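Local coordinates for exodeoxyribonuclease (Neisseria meningitidis, PDB 2JC5), which probably cleaves the DNA backbone at apurinic or apyrimidinic sites during DNA repair, as a metal-dependent enzyme of the AP/ExoA family, at residues Asp198-Ser206 against Lys214-Tyr222; Leu229-Val238 against Pro249-Ala257. All blocks are in the same frame, centred on the assembly; numbering follows the deposited sequence. Where two conformers were deposited one is given.

The two contacts follow one another along the chain. Interaction 1 joins 198-206 to 214-222; strand 217-225, on which the latter lies, then runs into helix 227-230, where interaction 2 begins. Their centres are about 18 Å apart. Interaction 1 belongs to the sheet containing strand 217-225, and interaction 2 is the edge hairpin of the other sheet. The two sheets build the DNase I-like fold. The contacts touch through packing: Val238 CG1 lies 3.5 Å from Tyr202 O, and Leu250 CD2 packs on the backbone of Asp221 and Tyr222. The hairpin thus packs against the segments that also carry two bicine-pocket tryptophans and Asp221, predicted to be important for catalysis.

Interaction 1 (Asp198-Ser206 against Lys214-Tyr222); sequences DVPGYTWWS and KDVGWRIDY. With BCN (bicine), chain C.
Thr203 and Trp204 both donate their backbone N-H to one acceptor, Trp218 O, and so form a classic beta bulge. The bond from Thr203 N to Trp218 O is 2.9 Å long, and its donor stands above the carbonyl plane. Trp204 N approaches nearly along the C=O direction instead. Trp218 N returns a bond to Trp204 O, lying in that carbonyl plane. The bulge sits in the DNase I-like fold, where the short strand 204-205 pairs with strand 217-225.

The side chains of Trp204 and Trp218 leave the bulge on the same side. They form a T-shaped pair, with the edge of Trp204 directed at the face of Trp218. The planes are 71° apart, and Trp204 CE3 comes to 3.5 Å from Trp218 CD1. Both indoles line the pocket that holds bicine: Trp204 CH2 lies 3.7 Å from bicine C6, and Trp218 CZ2 is at 3.8 Å from the same atom. Trp204 NE1 is held by Asp246, which binds metal in another structure of this protein but not in this one.

Gly217 lies against the Tyr202 ring, its carbonyl oxygen over the ring centre. The bare CA of Gly217 touches both the Tyr202 ring and the Trp205 indole. The Trp205 indole donates from NE1 to Asp215 OD1 at 2.9 Å, close to its own ring plane. Asp215 itself belongs to the Schellman motif that ends helix 210-213.

Asp221 is predicted to be important for catalysis, and its OD2 also bonds His247 ND1. Thr203 probably helps to position this carboxylate. Its OG1 sits between the backbone N and the carbonyl carbon (chi1 62°). There Thr203 OG1 accepts from Ile220 N at 3.2 Å and donates to the anti lone pair of Asp221 OD2 at 2.6 Å.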
loop_
_atom_site.group_PDB
_atom_site.type_symbol
_atom_site.label_atom_id
_atom_site.label_comp_id
_atom_site.label_asym_id
_atom_site.label_seq_id
_atom_site.Cartn_x
_atom_site.Cartn_y
_atom_site.Cartn_z
ATOM N N ASP A 198 -10.920 -7.898 15.594
ATOM C CA ASP A 198 -12.195 -7.209 15.786
ATOM C C ASP A 198 -12.131 -5.713 15.615
ATOM O O ASP A 198 -13.109 -5.023 15.859
ATOM C CB ASP A 198 -12.730 -7.537 17.185
ATOM C CG ASP A 198 -13.028 -8.997 17.338
ATOM O OD1 ASP A 198 -13.676 -9.550 16.423
ATOM O OD2 ASP A 198 -12.589 -9.609 18.334
ATOM N N VAL A 199 -10.997 -5.201 15.150
ATOM C CA VAL A 199 -10.821 -3.753 15.073
ATOM C C VAL A 199 -10.891 -3.340 13.599
ATOM O O VAL A 199 -10.033 -3.762 12.804
ATOM C CB VAL A 199 -9.484 -3.324 15.690
ATOM C CG1 VAL A 199 -9.319 -1.815 15.614
ATOM C CG2 VAL A 199 -9.398 -3.808 17.135
ATOM N N PRO A 200 -11.921 -2.554 13.220
ATOM C CA PRO A 200 -12.100 -2.269 11.792
ATOM C C PRO A 200 -10.829 -1.788 11.072
ATOM O O PRO A 200 -10.477 -2.321 10.009
ATOM C CB PRO A 200 -13.203 -1.216 11.789
ATOM C CG PRO A 200 -14.047 -1.597 12.973
ATOM C CD PRO A 200 -13.023 -1.985 14.022
ATOM N N GLY A 201 -10.182 -0.757 11.588
ATOM C CA GLY A 201 -8.940 -0.282 11.000
ATOM C C GLY A 201 -9.062 0.424 9.668
ATOM O O GLY A 201 -8.210 0.244 8.798
ATOM N N TYR A 202 -10.108 1.229 9.486
ATOM C CA TYR A 202 -10.268 1.967 8.230
ATOM C C TYR A 202 -9.022 2.807 7.952
ATOM O O TYR A 202 -8.418 3.365 8.861
ATOM C CB TYR A 202 -11.475 2.918 8.246
ATOM C CG TYR A 202 -12.798 2.358 8.688
ATOM C CD1 TYR A 202 -13.164 1.046 8.438
ATOM C CD2 TYR A 202 -13.721 3.171 9.343
ATOM C CE1 TYR A 202 -14.414 0.547 8.842
ATOM C CE2 TYR A 202 -14.955 2.683 9.749
ATOM C CZ TYR A 202 -15.294 1.375 9.511
ATOM O OH TYR A 202 -16.511 0.922 9.947
ATOM N N THR A 203 -8.690 2.910 6.669
ATOM C CA THR A 203 -7.523 3.633 6.182
ATOM C C THR A 203 -7.846 4.678 5.121
ATOM O O THR A 203 -6.945 5.406 4.726
ATOM C CB THR A 203 -6.470 2.665 5.586
ATOM O OG1 THR A 203 -7.016 1.974 4.455
ATOM C CG2 THR A 203 -5.995 1.664 6.633
ATOM N N TRP A 204 -9.112 4.769 4.688
ATOM C CA TRP A 204 -9.517 5.735 3.666
ATOM C C TRP A 204 -10.908 6.276 3.924
ATOM O O TRP A 204 -11.804 5.533 4.329
ATOM C CB TRP A 204 -9.496 5.075 2.281
ATOM C CG TRP A 204 -9.933 6.004 1.187
ATOM C CD1 TRP A 204 -9.209 7.001 0.612
ATOM C CD2 TRP A 204 -11.202 6.006 0.544
ATOM N NE1 TRP A 204 -9.956 7.638 -0.347
ATOM C CE2 TRP A 204 -11.185 7.039 -0.419
ATOM C CE3 TRP A 204 -12.354 5.235 0.686
ATOM C CZ2 TRP A 204 -12.278 7.332 -1.224
ATOM C CZ3 TRP A 204 -13.443 5.535 -0.111
ATOM C CH2 TRP A 204 -13.393 6.581 -1.059
ATOM N N TRP A 205 -11.075 7.577 3.674
ATOM C CA TRP A 205 -12.365 8.259 3.713
ATOM C C TRP A 205 -12.358 9.201 2.527
ATOM O O TRP A 205 -11.306 9.753 2.204
ATOM C CB TRP A 205 -12.526 9.069 4.999
ATOM C CG TRP A 205 -12.318 8.285 6.256
ATOM C CD1 TRP A 205 -13.293 7.821 7.109
ATOM C CD2 TRP A 205 -11.063 7.843 6.815
ATOM N NE1 TRP A 205 -12.713 7.144 8.155
ATOM C CE2 TRP A 205 -11.354 7.139 7.998
ATOM C CE3 TRP A 205 -9.723 7.998 6.437
ATOM C CZ2 TRP A 205 -10.363 6.572 8.785
ATOM C CZ3 TRP A 205 -8.749 7.441 7.219
ATOM C CH2 TRP A 205 -9.069 6.746 8.387
ATOM N N SER A 206 -13.506 9.423 1.884
ATOM C CA SER A 206 -13.476 10.130 0.608
ATOM C C SER A 206 -13.102 11.607 0.674
ATOM O O SER A 206 -12.697 12.177 -0.339
ATOM C CB SER A 206 -14.779 9.961 -0.154
ATOM O OG SER A 206 -15.812 10.731 0.390
ATOM N N LYS A 214 -17.662 11.753 10.115
ATOM C CA LYS A 214 -18.665 10.734 10.384
ATOM C C LYS A 214 -18.108 9.322 10.199
ATOM O O LYS A 214 -18.851 8.351 10.259
ATOM C CB LYS A 214 -19.901 10.975 9.515
ATOM C CG LYS A 214 -20.578 12.292 9.868
ATOM C CD LYS A 214 -21.638 12.721 8.882
ATOM C CE LYS A 214 -22.320 13.991 9.391
ATOM N NZ LYS A 214 -23.317 14.520 8.422
ATOM N N ASP A 215 -16.791 9.223 9.988
ATOM C CA ASP A 215 -16.087 7.935 9.928
ATOM C C ASP A 215 -16.676 6.975 8.903
ATOM O O ASP A 215 -16.836 5.778 9.179
ATOM C CB ASP A 215 -16.050 7.261 11.307
ATOM C CG ASP A 215 -14.911 6.262 11.446
ATOM O OD1 ASP A 215 -13.911 6.356 10.687
ATOM O OD2 ASP A 215 -15.003 5.384 12.335
ATOM N N VAL A 216 -16.970 7.504 7.707
ATOM C CA VAL A 216 -17.445 6.691 6.582
ATOM C C VAL A 216 -16.213 6.126 5.884
ATOM O O VAL A 216 -15.820 6.552 4.807
ATOM C CB VAL A 216 -18.339 7.508 5.621
ATOM C CG1 VAL A 216 -18.991 6.584 4.610
ATOM C CG2 VAL A 216 -19.420 8.257 6.412
ATOM N N GLY A 217 -15.572 5.187 6.563
ATOM C CA GLY A 217 -14.274 4.709 6.152
ATOM C C GLY A 217 -14.277 3.344 5.506
ATOM O O GLY A 217 -15.249 2.573 5.596
ATOM N N TRP A 218 -13.150 3.058 4.858
ATOM C CA TRP A 218 -12.887 1.766 4.279
ATOM C C TRP A 218 -11.466 1.370 4.628
ATOM O O TRP A 218 -10.571 2.216 4.604
ATOM C CB TRP A 218 -12.938 1.813 2.748
ATOM C CG TRP A 218 -14.203 2.253 2.084
ATOM C CD1 TRP A 218 -14.917 3.404 2.301
ATOM C CD2 TRP A 218 -14.836 1.589 0.986
ATOM N NE1 TRP A 218 -15.989 3.457 1.441
ATOM C CE2 TRP A 218 -15.954 2.365 0.615
ATOM C CE3 TRP A 218 -14.576 0.394 0.293
ATOM C CZ2 TRP A 218 -16.808 1.989 -0.416
ATOM C CZ3 TRP A 218 -15.405 0.038 -0.743
ATOM C CH2 TRP A 218 -16.519 0.821 -1.081
ATOM N N ARG A 219 -11.241 0.085 4.895
ATOM C CA ARG A 219 -9.885 -0.431 5.035
ATOM C C ARG A 219 -9.468 -1.027 3.686
ATOM O O ARG A 219 -9.817 -2.167 3.341
ATOM C CB ARG A 219 -9.793 -1.483 6.138
ATOM C CG ARG A 219 -8.352 -1.899 6.408
ATOM C CD ARG A 219 -8.271 -2.810 7.582
ATOM N NE ARG A 219 -8.809 -4.125 7.283
ATOM C CZ ARG A 219 -8.081 -5.172 6.909
ATOM N NH1 ARG A 219 -6.751 -5.070 6.782
ATOM N NH2 ARG A 219 -8.694 -6.324 6.673
ATOM N N ILE A 220 -8.770 -0.218 2.895
ATOM C CA ILE A 220 -8.313 -0.628 1.566
ATOM C C ILE A 220 -6.785 -0.658 1.434
ATOM O O ILE A 220 -6.277 -1.055 0.386
ATOM C CB ILE A 220 -8.962 0.217 0.449
ATOM C CG1 ILE A 220 -8.677 1.708 0.652
ATOM C CG2 ILE A 220 -10.464 -0.074 0.373
ATOM C CD1 ILE A 220 -9.138 2.599 -0.524
ATOM N N ASP A 221 -6.074 -0.248 2.488
ATOM C CA ASP A 221 -4.617 -0.296 2.544
ATOM C C ASP A 221 -4.231 -1.468 3.418
ATOM O O ASP A 221 -4.871 -1.716 4.446
ATOM C CB ASP A 221 -4.077 1.008 3.107
ATOM C CG ASP A 221 -4.438 2.202 2.235
ATOM O OD1 ASP A 221 -3.686 2.487 1.265
ATOM O OD2 ASP A 221 -5.471 2.866 2.498
ATOM N N TYR A 222 -3.209 -2.195 2.994
ATOM C CA TYR A 222 -2.796 -3.434 3.655
ATOM C C TYR A 222 -1.292 -3.541 3.744
ATOM O O TYR A 222 -0.564 -2.974 2.931
ATOM C CB TYR A 222 -3.222 -4.674 2.859
ATOM C CG TYR A 222 -4.678 -4.903 2.633
ATOM C CD1 TYR A 222 -5.376 -4.183 1.670
ATOM C CD2 TYR A 222 -5.367 -5.875 3.342
ATOM C CE1 TYR A 222 -6.709 -4.402 1.460
ATOM C CE2 TYR A 222 -6.700 -6.104 3.115
ATOM C CZ TYR A 222 -7.368 -5.372 2.161
ATOM O OH TYR A 222 -8.704 -5.635 1.926
HETATM N N1 BCN C . -12.670 3.041 -4.170
HETATM C C1 BCN C . -12.091 1.800 -4.736
HETATM C C2 BCN C . -12.165 1.752 -6.243
HETATM O O21 BCN C . -11.603 0.783 -6.829
HETATM O O22 BCN C . -12.766 2.659 -6.843
HETATM C C3 BCN C . -11.658 3.948 -3.608
HETATM C C4 BCN C . -11.192 4.903 -4.690
HETATM O O4 BCN C . -12.291 5.587 -5.342
HETATM C C5 BCN C . -13.729 2.724 -3.148
HETATM C C6 BCN C . -14.790 3.816 -3.114
HETATM O O6 BCN C . -15.107 4.296 -4.422
HETATM O O HOH W 1 -15.995 7.913 2.483
#

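Interaction 2 (Leu229-Val238 against Pro249-Ala257); sequences LAAKAVSAHV and PLVVEYDYA
His237 turns its CG between the backbone N and the carbonyl carbon (chi1 67°), which lays the imidazole alongside Val251. The valine keeps CG1 anti to its backbone N (chi1 -178°) and CG2 beside it. Both branches lie on the same side of the ring, CG1 near CE1 and CG2 near NE2, and Val251 CB makes a CH-pi contact over the face, 3.8 Å from the His237 ring centroid. In the plane of the ring, His237 ND1 bonds a water at 2.8 Å. The same water meets Ser235 OG and donates to Glu253 OE2, tying together three polar side chains on this face of the sheet.

The backbones pair antiparallel. His237 N donates to Val251 O and Val251 N to His237 O, each at 2.9 Å. Glu253 N reaches Ser235 O in a nearly straight bond, but it is Val234 N that donates to Glu253 O. The register slips by one residue here, a beta bulge.

On the other face, Ala236 CB packs on Val252 CG2 at 3.8 Å. Ala233 lies by the Tyr254 ring, whose OH is bound by Gln223. At the far end a type I turn leads from the helix into the strand. There Leu229 CD1 touches both Tyr254 CD2 and Tyr256 CG at 3.7 Å. Lys232 O accepts from Asp255 N at 2.8 Å. A water also bridges Lys232 NZ and Asp255 O.

Strand 2-8 continues the sheet beyond 250-254, and helix 191-195 packs on Ala233 and Ala236. The arrangement is an antiparallel beta hairpin with a bulge, closing one edge of a sheet in the DNase I-like fold.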
loop_
_atom_site.group_PDB
_atom_site.type_symbol
_atom_site.label_atom_id
_atom_site.label_comp_id
_atom_site.label_asym_id
_atom_site.label_seq_id
_atom_site.Cartn_x
_atom_site.Cartn_y
_atom_site.Cartn_z
ATOM N N LEU A 229 7.603 -14.045 8.790
ATOM C CA LEU A 229 7.656 -12.636 9.165
ATOM C C LEU A 229 6.348 -12.172 9.833
ATOM O O LEU A 229 6.372 -11.344 10.748
ATOM C CB LEU A 229 7.983 -11.761 7.948
ATOM C CG LEU A 229 8.066 -10.238 8.162
ATOM C CD1 LEU A 229 9.025 -9.829 9.257
ATOM C CD2 LEU A 229 8.457 -9.575 6.838
ATOM N N ALA A 230 5.209 -12.703 9.387
ATOM C CA ALA A 230 3.921 -12.363 10.006
ATOM C C ALA A 230 3.938 -12.712 11.493
ATOM O O ALA A 230 3.405 -11.975 12.306
ATOM C CB ALA A 230 2.771 -13.056 9.303
ATOM N N ALA A 231 4.558 -13.844 11.827
ATOM C CA ALA A 231 4.692 -14.286 13.230
ATOM C C ALA A 231 5.594 -13.380 14.064
ATOM O O ALA A 231 5.630 -13.508 15.283
ATOM C CB ALA A 231 5.231 -15.718 13.285
ATOM N N LYS A 232 6.316 -12.485 13.408
ATOM C CA LYS A 232 7.201 -11.529 14.059
ATOM C C LYS A 232 6.562 -10.146 14.264
ATOM O O LYS A 232 7.131 -9.292 14.935
ATOM C CB LYS A 232 8.514 -11.422 13.270
ATOM C CG LYS A 232 9.271 -12.746 13.323
ATOM C CD LYS A 232 10.613 -12.758 12.668
ATOM C CE LYS A 232 11.404 -14.012 13.119
ATOM N NZ LYS A 232 11.556 -14.198 14.625
ATOM N N ALA A 233 5.380 -9.923 13.693
ATOM C CA ALA A 233 4.660 -8.660 13.877
ATOM C C ALA A 233 4.250 -8.515 15.329
ATOM O O ALA A 233 3.607 -9.406 15.872
ATOM C CB ALA A 233 3.415 -8.613 12.986
ATOM N N VAL A 234 4.605 -7.385 15.936
ATOM C CA VAL A 234 4.296 -7.133 17.350
ATOM C C VAL A 234 3.178 -6.111 17.604
ATOM O O VAL A 234 2.496 -6.162 18.625
ATOM C CB VAL A 234 5.553 -6.753 18.158
ATOM C CG1 VAL A 234 6.524 -7.929 18.208
ATOM C CG2 VAL A 234 6.226 -5.522 17.605
ATOM N N SER A 235 2.974 -5.192 16.673
ATOM C CA SER A 235 1.929 -4.204 16.811
ATOM C C SER A 235 1.705 -3.465 15.515
ATOM O O SER A 235 2.514 -3.519 14.599
ATOM C CB SER A 235 2.272 -3.212 17.915
ATOM O OG SER A 235 3.297 -2.372 17.482
ATOM N N ALA A 236 0.587 -2.766 15.450
ATOM C CA ALA A 236 0.290 -1.918 14.300
ATOM C C ALA A 236 -0.642 -0.807 14.743
ATOM O O ALA A 236 -1.312 -0.906 15.787
ATOM C CB ALA A 236 -0.324 -2.729 13.168
ATOM N N HIS A 237 -0.678 0.259 13.955
ATOM C CA HIS A 237 -1.665 1.309 14.138
ATOM C C HIS A 237 -1.942 2.029 12.838
ATOM O O HIS A 237 -1.130 2.000 11.916
ATOM C CB HIS A 237 -1.264 2.301 15.241
ATOM C CG HIS A 237 -0.058 3.140 14.933
ATOM N ND1 HIS A 237 1.228 2.729 15.217
ATOM C CD2 HIS A 237 0.054 4.390 14.414
ATOM C CE1 HIS A 237 2.078 3.684 14.870
ATOM N NE2 HIS A 237 1.392 4.696 14.368
ATOM N N VAL A 238 -3.129 2.624 12.774
ATOM C CA VAL A 238 -3.481 3.553 11.706
ATOM C C VAL A 238 -3.257 4.949 12.255
ATOM O O VAL A 238 -3.915 5.355 13.210
ATOM C CB VAL A 238 -4.927 3.340 11.237
ATOM C CG1 VAL A 238 -5.299 4.335 10.141
ATOM C CG2 VAL A 238 -5.115 1.894 10.740
ATOM N N PRO A 249 -1.805 6.715 7.168
ATOM C CA PRO A 249 -0.701 5.749 7.150
ATOM C C PRO A 249 -0.968 4.522 7.993
ATOM O O PRO A 249 -1.496 4.629 9.098
ATOM C CB PRO A 249 0.475 6.545 7.723
ATOM C CG PRO A 249 0.132 7.944 7.433
ATOM C CD PRO A 249 -1.358 8.029 7.637
ATOM N N LEU A 250 -0.599 3.366 7.453
ATOM C CA LEU A 250 -0.685 2.083 8.128
ATOM C C LEU A 250 0.707 1.679 8.578
ATOM O O LEU A 250 1.594 1.494 7.761
ATOM C CB LEU A 250 -1.276 1.037 7.180
ATOM C CG LEU A 250 -1.284 -0.416 7.642
ATOM C CD1 LEU A 250 -2.137 -0.600 8.917
ATOM C CD2 LEU A 250 -1.733 -1.308 6.501
ATOM N N VAL A 251 0.894 1.597 9.900
ATOM C CA VAL A 251 2.202 1.364 10.484
ATOM C C VAL A 251 2.231 -0.003 11.133
ATOM O O VAL A 251 1.365 -0.315 11.947
ATOM C CB VAL A 251 2.486 2.423 11.565
ATOM C CG1 VAL A 251 3.903 2.227 12.167
ATOM C CG2 VAL A 251 2.269 3.848 11.025
ATOM N N VAL A 252 3.235 -0.811 10.813
ATOM C CA VAL A 252 3.390 -2.137 11.451
ATOM C C VAL A 252 4.817 -2.264 11.943
ATOM O O VAL A 252 5.749 -1.865 11.240
ATOM C CB VAL A 252 3.049 -3.303 10.510
ATOM C CG1 VAL A 252 3.113 -4.648 11.255
ATOM C CG2 VAL A 252 1.650 -3.109 9.898
ATOM N N GLU A 253 4.970 -2.813 13.153
ATOM C CA GLU A 253 6.272 -3.052 13.762
ATOM C C GLU A 253 6.540 -4.543 13.797
ATOM O O GLU A 253 5.714 -5.297 14.308
ATOM C CB GLU A 253 6.291 -2.465 15.180
ATOM C CG GLU A 253 6.216 -0.961 15.151
ATOM C CD GLU A 253 6.165 -0.327 16.512
ATOM O OE1 GLU A 253 7.111 -0.544 17.301
ATOM O OE2 GLU A 253 5.188 0.412 16.773
ATOM N N TYR A 254 7.695 -4.949 13.260
ATOM C CA TYR A 254 8.098 -6.343 13.183
ATOM C C TYR A 254 9.368 -6.569 13.995
ATOM O O TYR A 254 10.299 -5.784 13.937
ATOM C CB TYR A 254 8.390 -6.728 11.728
ATOM C CG TYR A 254 7.218 -6.545 10.789
ATOM C CD1 TYR A 254 7.015 -5.332 10.134
ATOM C CD2 TYR A 254 6.342 -7.593 10.524
ATOM C CE1 TYR A 254 5.943 -5.158 9.274
ATOM C CE2 TYR A 254 5.279 -7.433 9.666
ATOM C CZ TYR A 254 5.074 -6.218 9.046
ATOM O OH TYR A 254 4.010 -6.042 8.195
ATOM N N ASP A 255 9.396 -7.654 14.759
ATOM C CA ASP A 255 10.609 -8.050 15.479
ATOM C C ASP A 255 11.505 -8.787 14.499
ATOM O O ASP A 255 11.529 -10.014 14.470
ATOM C CB ASP A 255 10.241 -8.929 16.661
ATOM C CG ASP A 255 11.432 -9.356 17.459
ATOM O OD1 ASP A 255 12.502 -8.761 17.255
ATOM O OD2 ASP A 255 11.283 -10.279 18.294
ATOM N N TYR A 256 12.222 -8.013 13.686
ATOM C CA TYR A 256 12.941 -8.527 12.521
ATOM C C TYR A 256 14.063 -7.581 12.105
ATOM O O TYR A 256 13.946 -6.364 12.233
ATOM C CB TYR A 256 11.974 -8.705 11.364
ATOM C CG TYR A 256 12.565 -9.297 10.114
ATOM C CD1 TYR A 256 12.594 -10.668 9.907
ATOM C CD2 TYR A 256 13.111 -8.482 9.134
ATOM C CE1 TYR A 256 13.132 -11.211 8.751
ATOM C CE2 TYR A 256 13.628 -9.014 7.988
ATOM C CZ TYR A 256 13.646 -10.381 7.796
ATOM O OH TYR A 256 14.189 -10.902 6.635
ATOM N N ALA A 257 15.161 -8.175 11.647
ATOM C CA ALA A 257 16.225 -7.478 10.935
ATOM C C ALA A 257 16.767 -8.372 9.833
ATOM O O ALA A 257 16.693 -9.597 9.926
ATOM C CB ALA A 257 17.333 -7.094 11.894
HETATM O O HOH W 2 12.989 -12.171 15.314
HETATM O O HOH W 3 2.119 0.329 16.419
#